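Local atomic coordinates of deseasin MCP-01 (Pseudoalteromonas sp., PDB entry 3VV3), a protein that cleaves collagen as a serine protease of the subtilisin family, through a catalytic domain that binds several calcium ions. Residues S230-S235 against D304-L309; L223-T228 against V245-P250; V205-N210 against F237-L242. All coordinates share one frame; numbering follows the deposited sequence.

Interaction 1 of 3, residues S230-S235 against D304-L309; sequences SRDNMS and DANAAL
The main-chain oxygen of Asp232 receives two hydrogen bonds. One comes from Asn306 ND2, which reaches Asp232 O at 3.0 Å along a fairly straight N-H line (158°) and within the amide's own plane. The other comes from a water that also accepts from the backbone N of Ala308, giving the two segments a second, bridged connection. Asparagine suits this place because its amide can donate and accept at once. With CG turned trans to the main-chain nitrogen (chi1 -175°), ND2 faces the 230-235 loop while OD1 turns back on its own segment, where it accepts from Leu309 N at 2.9 Å, in the carbonyl plane and on a lone pair. This Asx motif fixes the rotation of the amide. ND2 also donates to a second water, which passes its own hydrogens to Ala305 O and, weakly, to Asp232 OD2. The main charge partner of that carboxylate is Arg318, which also pairs with Asp304 and so probably eases the repulsion between the two acids.

Beyond the polar bonds the contact becomes apolar. The small methyl of Ala308 lets the backbones draw close, its CB lying 3.4 Å from Met234 N and 4.1 Å from Met234 CB. Met234 then runs out extended (chi1 179°) before bending at its last torsion, and its long thioether reaches the CD2 branch of the leucine, with SD 4.1 Å from Leu309 CD2. Residues 230-235 belong to the loop that follows sheet strand 222-228. Segment 304-309 starts on strand 304-305, just after helix 292-301, and that strand pairs antiparallel with 317-318, the source of Arg318, so the contact joins the sheet's exit loop to a short two-stranded antiparallel pair outside it.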
loop_
_atom_site.group_PDB
_atom_site.type_symbol
_atom_site.label_atom_id
_atom_site.label_comp_id
_atom_site.label_asym_id
_atom_site.label_seq_id
_atom_site.Cartn_x
_atom_site.Cartn_y
_atom_site.Cartn_z
ATOM N N SER A 230 5.872 15.034 -8.158
ATOM C CA SER A 230 6.995 15.968 -8.233
ATOM C C SER A 230 6.911 16.924 -9.426
ATOM O O SER A 230 7.740 17.823 -9.545
ATOM C CB SER A 230 8.316 15.209 -8.300
ATOM O OG SER A 230 8.378 14.439 -9.492
ATOM N N ARG A 231 5.946 16.707 -10.312
ATOM C CA ARG A 231 5.700 17.627 -11.425
ATOM C C ARG A 231 4.470 18.493 -11.146
ATOM O O ARG A 231 4.000 19.227 -12.016
ATOM C CB ARG A 231 5.519 16.869 -12.750
ATOM C CG ARG A 231 6.789 16.233 -13.297
ATOM C CD ARG A 231 7.121 14.940 -12.555
ATOM N NE ARG A 231 6.286 13.821 -12.988
ATOM C CZ ARG A 231 6.040 12.743 -12.249
ATOM N NH1 ARG A 231 6.532 12.657 -11.022
ATOM N NH2 ARG A 231 5.278 11.765 -12.728
ATOM N N ASP A 232 3.953 18.397 -9.923
ATOM C CA ASP A 232 2.703 19.057 -9.548
ATOM C C ASP A 232 1.478 18.552 -10.320
ATOM O O ASP A 232 0.451 19.229 -10.348
ATOM C CB ASP A 232 2.819 20.594 -9.627
ATOM C CG ASP A 232 2.948 21.251 -8.252
ATOM O OD1 ASP A 232 2.813 20.552 -7.224
ATOM O OD2 ASP A 232 3.207 22.475 -8.197
ATOM N N ASN A 233 1.572 17.364 -10.929
ATOM C CA ASN A 233 0.378 16.706 -11.472
ATOM C C ASN A 233 -0.419 16.178 -10.302
ATOM O O ASN A 233 0.116 16.034 -9.200
ATOM C CB ASN A 233 0.708 15.460 -12.307
ATOM C CG ASN A 233 1.672 15.722 -13.457
ATOM O OD1 ASN A 233 1.524 16.680 -14.214
ATOM N ND2 ASN A 233 2.644 14.817 -13.620
ATOM N N MET A 234 -1.682 15.842 -10.533
ATOM C CA MET A 234 -2.349 14.962 -9.585
ATOM C C MET A 234 -1.756 13.575 -9.812
ATOM O O MET A 234 -1.623 13.121 -10.954
ATOM C CB MET A 234 -3.865 14.949 -9.785
ATOM C CG MET A 234 -4.583 14.011 -8.821
ATOM S SD MET A 234 -6.379 14.202 -8.827
ATOM C CE MET A 234 -6.799 13.449 -10.396
ATOM N N SER A 235 -1.353 12.918 -8.730
ATOM C CA SER A 235 -0.733 11.605 -8.830
ATOM C C SER A 235 -1.651 10.699 -9.626
ATOM O O SER A 235 -2.854 10.742 -9.443
ATOM C CB SER A 235 -0.517 11.026 -7.430
ATOM O OG SER A 235 0.278 11.902 -6.654
ATOM N N ASP A 304 -1.160 26.649 -3.448
ATOM C CA ASP A 304 -0.895 27.137 -4.802
ATOM C C ASP A 304 -1.960 26.633 -5.765
ATOM O O ASP A 304 -2.302 25.454 -5.752
ATOM C CB ASP A 304 0.482 26.674 -5.286
ATOM C CG ASP A 304 1.622 27.316 -4.518
ATOM O OD1 ASP A 304 1.540 28.535 -4.239
ATOM O OD2 ASP A 304 2.604 26.605 -4.207
ATOM N N ALA A 305 -2.481 27.525 -6.603
ATOM C CA ALA A 305 -3.420 27.119 -7.635
ATOM C C ALA A 305 -2.788 26.007 -8.456
ATOM O O ALA A 305 -1.626 26.093 -8.854
ATOM C CB ALA A 305 -3.789 28.297 -8.526
ATOM N N ASN A 306 -3.561 24.960 -8.708
ATOM C CA ASN A 306 -3.031 23.787 -9.378
ATOM C C ASN A 306 -3.932 23.373 -10.539
ATOM O O ASN A 306 -5.109 23.080 -10.346
ATOM C CB ASN A 306 -2.870 22.651 -8.356
ATOM C CG ASN A 306 -2.217 21.419 -8.950
ATOM O OD1 ASN A 306 -2.868 20.640 -9.638
ATOM N ND2 ASN A 306 -0.932 21.227 -8.669
ATOM N N ALA A 307 -3.379 23.375 -11.751
ATOM C CA ALA A 307 -4.165 23.070 -12.944
ATOM C C ALA A 307 -4.822 21.687 -12.881
ATOM O O ALA A 307 -5.974 21.519 -13.289
ATOM C CB ALA A 307 -3.301 23.196 -14.199
ATOM N N ALA A 308 -4.084 20.700 -12.375
ATOM C CA ALA A 308 -4.588 19.330 -12.308
ATOM C C ALA A 308 -5.706 19.159 -11.276
ATOM O O ALA A 308 -6.640 18.376 -11.479
ATOM C CB ALA A 308 -3.445 18.359 -12.016
ATOM N N LEU A 309 -5.613 19.890 -10.171
ATOM C CA LEU A 309 -6.596 19.766 -9.094
ATOM C C LEU A 309 -7.817 20.657 -9.313
ATOM O O LEU A 309 -8.866 20.455 -8.704
ATOM C CB LEU A 309 -5.947 20.067 -7.739
ATOM C CG LEU A 309 -4.797 19.120 -7.368
ATOM C CD1 LEU A 309 -3.992 19.689 -6.215
ATOM C CD2 LEU A 309 -5.311 17.726 -7.039
HETATM O O HOH W 1 -0.908 20.749 -12.347
HETATM O O HOH W 2 0.269 23.756 -7.611
#

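Interaction 2 of 3, residues L223-T228 against V245-P250; sequences LSIAST and VDMGAP
Ile225 and Met247 run alongside each other in the same direction and form the tightest spot between the strands: Ile225 CD1 sits 3.5 Å from Met247 CG, closer than carbons usually pack. Ile225 CG2 also meets Ala249 CB at 4.2 Å. Helices 269-284 and 292-301 bury this face, which suits such apolar side chains: Val276 lies against both Ile225 and Ala249, and Met300 presses on Met247. The whole contact is buried, so its looser side is not wet.

Backbone bonds run alternately between the strands, Ala226 N to Met247 O at 2.9 Å, Ala249 N to Ala226 O, and Thr228 N to Ala249 O, as parallel strands require. Strand 247-250 is the outermost member, within this chain, of the seven-stranded parallel sheet of the subtilisin-like alpha/beta fold, and it follows its neighbour 222-228 with no helix between the two segments. Before the regular ladder begins, Asp246 pairs with Ser224 twice: its N donates to Ser224 O, and its carboxylate takes the place of a peptide carbonyl, OD2 accepting from Ser224 N at 2.8 Å on the anti side, tilted from the carboxylate plane, though the N-H line is almost straight (173°).

Gly248 lets Ala226 O come within 3.1 Å of its CA in a C-H...O contact; a side chain there would press against Thr228 CG2. Between the two segments the face bearing Ala226 is more thinly packed: Ala226 CB meets the Val245 CG1 branch at 3.9 Å, and Ser238 from the following loop also touches it. Toward the end, the side chains of Thr228 and Pro250 diverge. Thr228 OG1, held between the main-chain nitrogen and carbonyl carbon (chi1 62°), lies 3.3 Å from Pro250 N, a nitrogen with no hydrogen to offer.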
loop_
_atom_site.group_PDB
_atom_site.type_symbol
_atom_site.label_atom_id
_atom_site.label_comp_id
_atom_site.label_asym_id
_atom_site.label_seq_id
_atom_site.Cartn_x
_atom_site.Cartn_y
_atom_site.Cartn_z
ATOM N N LEU A 223 -11.047 17.068 6.459
ATOM C CA LEU A 223 -10.279 17.687 5.389
ATOM C C LEU A 223 -9.702 16.555 4.539
ATOM O O LEU A 223 -8.851 15.806 4.999
ATOM C CB LEU A 223 -9.187 18.587 5.975
ATOM C CG LEU A 223 -8.147 19.211 5.033
ATOM C CD1 LEU A 223 -8.808 19.950 3.878
ATOM C CD2 LEU A 223 -7.217 20.135 5.806
ATOM N N SER A 224 -10.213 16.418 3.315
ATOM C CA SER A 224 -9.945 15.256 2.464
ATOM C C SER A 224 -8.881 15.583 1.443
ATOM O O SER A 224 -8.999 16.573 0.715
ATOM C CB SER A 224 -11.215 14.805 1.717
ATOM O OG SER A 224 -12.210 14.389 2.622
ATOM N N ILE A 225 -7.864 14.730 1.359
ATOM C CA ILE A 225 -6.643 15.086 0.637
ATOM C C ILE A 225 -6.329 14.167 -0.549
ATOM O O ILE A 225 -6.230 12.954 -0.391
ATOM C CB ILE A 225 -5.445 15.105 1.610
ATOM C CG1 ILE A 225 -5.728 16.069 2.776
ATOM C CG2 ILE A 225 -4.161 15.460 0.877
ATOM C CD1 ILE A 225 -6.124 17.463 2.330
ATOM N N ALA A 226 -6.181 14.762 -1.734
ATOM C CA ALA A 226 -5.698 14.041 -2.912
ATOM C C ALA A 226 -4.182 14.133 -2.948
ATOM O O ALA A 226 -3.584 14.996 -2.288
ATOM C CB ALA A 226 -6.306 14.630 -4.195
ATOM N N SER A 227 -3.559 13.263 -3.739
ATOM C CA SER A 227 -2.107 13.212 -3.833
ATOM C C SER A 227 -1.586 13.899 -5.097
ATOM O O SER A 227 -2.183 13.790 -6.166
ATOM C CB SER A 227 -1.636 11.752 -3.815
ATOM O OG SER A 227 -0.235 11.673 -4.029
ATOM N N THR A 228 -0.461 14.594 -4.955
ATOM C CA THR A 228 0.242 15.202 -6.088
ATOM C C THR A 228 1.657 14.649 -6.204
ATOM O O THR A 228 2.187 14.043 -5.260
ATOM C CB THR A 228 0.297 16.744 -5.960
ATOM O OG1 THR A 228 1.019 17.112 -4.772
ATOM C CG2 THR A 228 -1.106 17.321 -5.891
ATOM N N VAL A 245 -13.547 15.998 -2.191
ATOM C CA VAL A 245 -12.125 16.120 -1.869
ATOM C C VAL A 245 -11.754 17.604 -1.893
ATOM O O VAL A 245 -12.226 18.352 -2.750
ATOM C CB VAL A 245 -11.240 15.300 -2.842
ATOM C CG1 VAL A 245 -9.754 15.429 -2.470
ATOM C CG2 VAL A 245 -11.667 13.832 -2.828
ATOM N N ASP A 246 -10.910 18.033 -0.961
ATOM C CA ASP A 246 -10.723 19.468 -0.734
ATOM C C ASP A 246 -9.507 20.089 -1.416
ATOM O O ASP A 246 -9.581 21.209 -1.924
ATOM C CB ASP A 246 -10.664 19.738 0.772
ATOM C CG ASP A 246 -11.932 19.317 1.475
ATOM O OD1 ASP A 246 -13.020 19.724 1.003
ATOM O OD2 ASP A 246 -11.845 18.583 2.489
ATOM N N MET A 247 -8.387 19.375 -1.404
ATOM C CA MET A 247 -7.128 19.919 -1.910
ATOM C C MET A 247 -6.124 18.786 -2.081
ATOM O O MET A 247 -6.426 17.643 -1.758
ATOM C CB MET A 247 -6.570 20.970 -0.944
ATOM C CG MET A 247 -6.263 20.409 0.448
ATOM S SD MET A 247 -5.585 21.661 1.564
ATOM C CE MET A 247 -4.012 22.013 0.778
ATOM N N GLY A 248 -4.932 19.104 -2.574
ATOM C CA GLY A 248 -3.909 18.090 -2.770
ATOM C C GLY A 248 -2.626 18.399 -2.024
ATOM O O GLY A 248 -2.413 19.529 -1.597
ATOM N N ALA A 249 -1.777 17.389 -1.860
ATOM C CA ALA A 249 -0.456 17.555 -1.258
ATOM C C ALA A 249 0.440 16.417 -1.752
ATOM O O ALA A 249 -0.062 15.404 -2.247
ATOM C CB ALA A 249 -0.543 17.559 0.277
ATOM N N PRO A 250 1.762 16.570 -1.620
ATOM C CA PRO A 250 2.678 15.549 -2.141
ATOM C C PRO A 250 2.453 14.146 -1.555
ATOM O O PRO A 250 2.487 13.950 -0.326
ATOM C CB PRO A 250 4.060 16.084 -1.738
ATOM C CG PRO A 250 3.873 17.560 -1.701
ATOM C CD PRO A 250 2.489 17.750 -1.116
#

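Interaction 3 of 3, residues V205-N210 against F237-L242; sequences VDNDQN and FSQWGL
Trp240 meets residues 205-207 through backbone and through ring. Asn207 N donates to Trp240 O at 2.7 Å, nearly straight (166°), and Trp240 N donates to Val205 O at 3.2 Å, giving a single bridge between the segments. The indole folds back over the Val205-Asp206 peptide, because chi1 of 65° sets CG between its own main-chain nitrogen and carbonyl carbon. One face therefore covers Val205 O and Asp206 N, both offset toward the rim, while Asp206 CA makes a CH-pi contact 3.9 Å from the centroid of the five-membered ring. Beside it, Asp206 CB approaches Trp240 NE1 at 3.5 Å, with the carboxylate almost parallel to the ring. A broad, flat side chain suits this lid-like role, and Val205 CG2 adds an apolar touch on Gln239 CG at 3.8 Å.

These are loops that leave the C-terminal ends of neighbouring parallel strands, 195-199 and 222-228, in the subtilisin-like sheet. With an alanine in place of Trp240, the peptide would probably lose its aromatic cover and Lys312 its cation-pi partner.

Farther out, side chains brace the turn that presents this peptide. Asp206 accepts through its carboxylate: OD1 takes Asp208 N at 2.9 Å from above the carboxylate plane, an Asx turn, and is also linked through a water to Leu242 N. Asn210 suits its place because its amide can donate to Asp206 O, which also accepts from Gln209 N and Asn210 N. Gly241 suits its place because a CB would clash with Asp208 OD1, which lies 3.2 Å from Gly241 CA. Asp208 is steadied by Ser244 and Thr243, and Asn207 ND2 by Ala200 O; Val205 also packs on Gly176 of the second subunit.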
loop_
_atom_site.group_PDB
_atom_site.type_symbol
_atom_site.label_atom_id
_atom_site.label_comp_id
_atom_site.label_asym_id
_atom_site.label_seq_id
_atom_site.Cartn_x
_atom_site.Cartn_y
_atom_site.Cartn_z
ATOM N N VAL A 205 -10.371 7.244 -9.105
ATOM C CA VAL A 205 -11.753 7.478 -9.507
ATOM C C VAL A 205 -12.328 8.705 -8.810
ATOM O O VAL A 205 -11.738 9.237 -7.865
ATOM C CB VAL A 205 -12.660 6.267 -9.214
ATOM C CG1 VAL A 205 -12.230 5.065 -10.063
ATOM C CG2 VAL A 205 -12.650 5.936 -7.726
ATOM N N ASP A 206 -13.490 9.130 -9.293
ATOM C CA ASP A 206 -14.200 10.305 -8.792
ATOM C C ASP A 206 -15.021 9.963 -7.549
ATOM O O ASP A 206 -15.982 9.194 -7.623
ATOM C CB ASP A 206 -15.097 10.832 -9.921
ATOM C CG ASP A 206 -16.041 11.929 -9.473
ATOM O OD1 ASP A 206 -15.818 12.526 -8.398
ATOM O OD2 ASP A 206 -17.014 12.194 -10.216
ATOM N N ASN A 207 -14.638 10.529 -6.404
ATOM C CA ASN A 207 -15.293 10.219 -5.135
ATOM C C ASN A 207 -16.684 10.837 -4.997
ATOM O O ASN A 207 -17.452 10.444 -4.120
ATOM C CB ASN A 207 -14.422 10.630 -3.943
ATOM C CG ASN A 207 -13.223 9.721 -3.752
ATOM O OD1 ASN A 207 -13.062 8.729 -4.457
ATOM N ND2 ASN A 207 -12.380 10.052 -2.773
ATOM N N ASP A 208 -17.003 11.800 -5.858
ATOM C CA ASP A 208 -18.351 12.357 -5.869
ATOM C C ASP A 208 -19.347 11.317 -6.388
ATOM O O ASP A 208 -20.506 11.310 -5.982
ATOM C CB ASP A 208 -18.425 13.641 -6.702
ATOM C CG ASP A 208 -17.807 14.835 -5.994
ATOM O OD1 ASP A 208 -16.944 14.633 -5.116
ATOM O OD2 ASP A 208 -18.184 15.984 -6.320
ATOM N N GLN A 209 -18.889 10.435 -7.275
ATOM C CA GLN A 209 -19.748 9.372 -7.808
ATOM C C GLN A 209 -19.526 8.044 -7.101
ATOM O O GLN A 209 -20.389 7.165 -7.123
ATOM C CB GLN A 209 -19.485 9.180 -9.299
ATOM C CG GLN A 209 -19.618 10.446 -10.116
ATOM C CD GLN A 209 -20.954 10.549 -10.811
ATOM O OE1 GLN A 209 -21.476 9.555 -11.322
ATOM N NE2 GLN A 209 -21.517 11.755 -10.845
ATOM N N ASN A 210 -18.354 7.900 -6.492
ATOM C CA ASN A 210 -17.942 6.658 -5.861
ATOM C C ASN A 210 -17.405 6.961 -4.469
ATOM O O ASN A 210 -16.196 7.058 -4.288
ATOM C CB ASN A 210 -16.832 5.998 -6.689
ATOM C CG ASN A 210 -17.203 5.850 -8.159
ATOM O OD1 ASN A 210 -17.900 4.910 -8.533
ATOM N ND2 ASN A 210 -16.738 6.778 -8.996
ATOM N N PHE A 237 -2.485 7.690 -9.425
ATOM C CA PHE A 237 -3.316 6.823 -8.591
ATOM C C PHE A 237 -4.382 7.554 -7.776
ATOM O O PHE A 237 -5.289 6.922 -7.246
ATOM C CB PHE A 237 -2.442 5.995 -7.635
ATOM C CG PHE A 237 -1.531 6.831 -6.769
ATOM C CD1 PHE A 237 -2.031 7.501 -5.666
ATOM C CD2 PHE A 237 -0.178 6.939 -7.063
ATOM C CE1 PHE A 237 -1.205 8.282 -4.867
ATOM C CE2 PHE A 237 0.674 7.720 -6.260
ATOM C CZ PHE A 237 0.154 8.393 -5.162
ATOM N N SER A 238 -4.287 8.875 -7.668
ATOM C CA SER A 238 -5.124 9.588 -6.698
ATOM C C SER A 238 -6.607 9.610 -7.044
ATOM O O SER A 238 -6.984 9.860 -8.180
ATOM C CB SER A 238 -4.644 11.032 -6.510
ATOM O OG SER A 238 -5.322 11.655 -5.417
ATOM N N GLN A 239 -7.444 9.391 -6.042
ATOM C CA GLN A 239 -8.863 9.681 -6.185
ATOM C C GLN A 239 -9.048 11.200 -6.078
ATOM O O GLN A 239 -8.130 11.917 -5.668
ATOM C CB GLN A 239 -9.678 8.900 -5.138
ATOM C CG GLN A 239 -9.853 7.425 -5.549
ATOM C CD GLN A 239 -10.323 6.514 -4.430
ATOM O OE1 GLN A 239 -11.423 6.671 -3.881
ATOM N NE2 GLN A 239 -9.499 5.536 -4.104
ATOM N N TRP A 240 -10.209 11.690 -6.493
ATOM C CA TRP A 240 -10.485 13.124 -6.464
ATOM C C TRP A 240 -11.974 13.294 -6.207
ATOM O O TRP A 240 -12.686 12.312 -6.019
ATOM C CB TRP A 240 -10.077 13.791 -7.788
ATOM C CG TRP A 240 -10.889 13.318 -8.962
ATOM C CD1 TRP A 240 -12.058 13.857 -9.428
ATOM C CD2 TRP A 240 -10.610 12.186 -9.796
ATOM N NE1 TRP A 240 -12.519 13.135 -10.507
ATOM C CE2 TRP A 240 -11.645 12.107 -10.754
ATOM C CE3 TRP A 240 -9.581 11.241 -9.833
ATOM C CZ2 TRP A 240 -11.679 11.113 -11.733
ATOM C CZ3 TRP A 240 -9.620 10.252 -10.813
ATOM C CH2 TRP A 240 -10.659 10.201 -11.745
ATOM N N GLY A 241 -12.446 14.534 -6.169
ATOM C CA GLY A 241 -13.870 14.787 -6.006
ATOM C C GLY A 241 -14.137 16.276 -5.911
ATOM O O GLY A 241 -13.681 16.925 -4.980
ATOM N N LEU A 242 -14.876 16.819 -6.875
ATOM C CA LEU A 242 -15.137 18.261 -6.913
ATOM C C LEU A 242 -15.718 18.788 -5.596
ATOM O O LEU A 242 -15.370 19.884 -5.147
ATOM C CB LEU A 242 -16.062 18.610 -8.090
ATOM C CG LEU A 242 -16.523 20.061 -8.205
ATOM C CD1 LEU A 242 -15.344 21.006 -8.423
ATOM C CD2 LEU A 242 -17.524 20.191 -9.342
HETATM O O HOH W 3 -15.878 15.281 -9.162
#

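In the fold
Along the chain, the loop after strand 195-199 supplies 205-210, the first half of interaction 3, which is closed by 237-242. Interaction 2 opens on strand 222-228 before that closure and ends on 245-250, while interaction 1 starts at 230-235 and closes much later, at 304-309. All three pairs therefore cross one another; none lies wholly within another. The 223-242 region is the hub. Ser227 touches Ser235 and Ser238 through probable hydrogen bonds, and Met234 CE packs on the Trp240 ring. Together the contacts tie strands 222-228 and 247-250, at one edge of the parallel sheet, to the loops after 195-199 and 222-228 and to the 304-305 strand beyond helix 292-301.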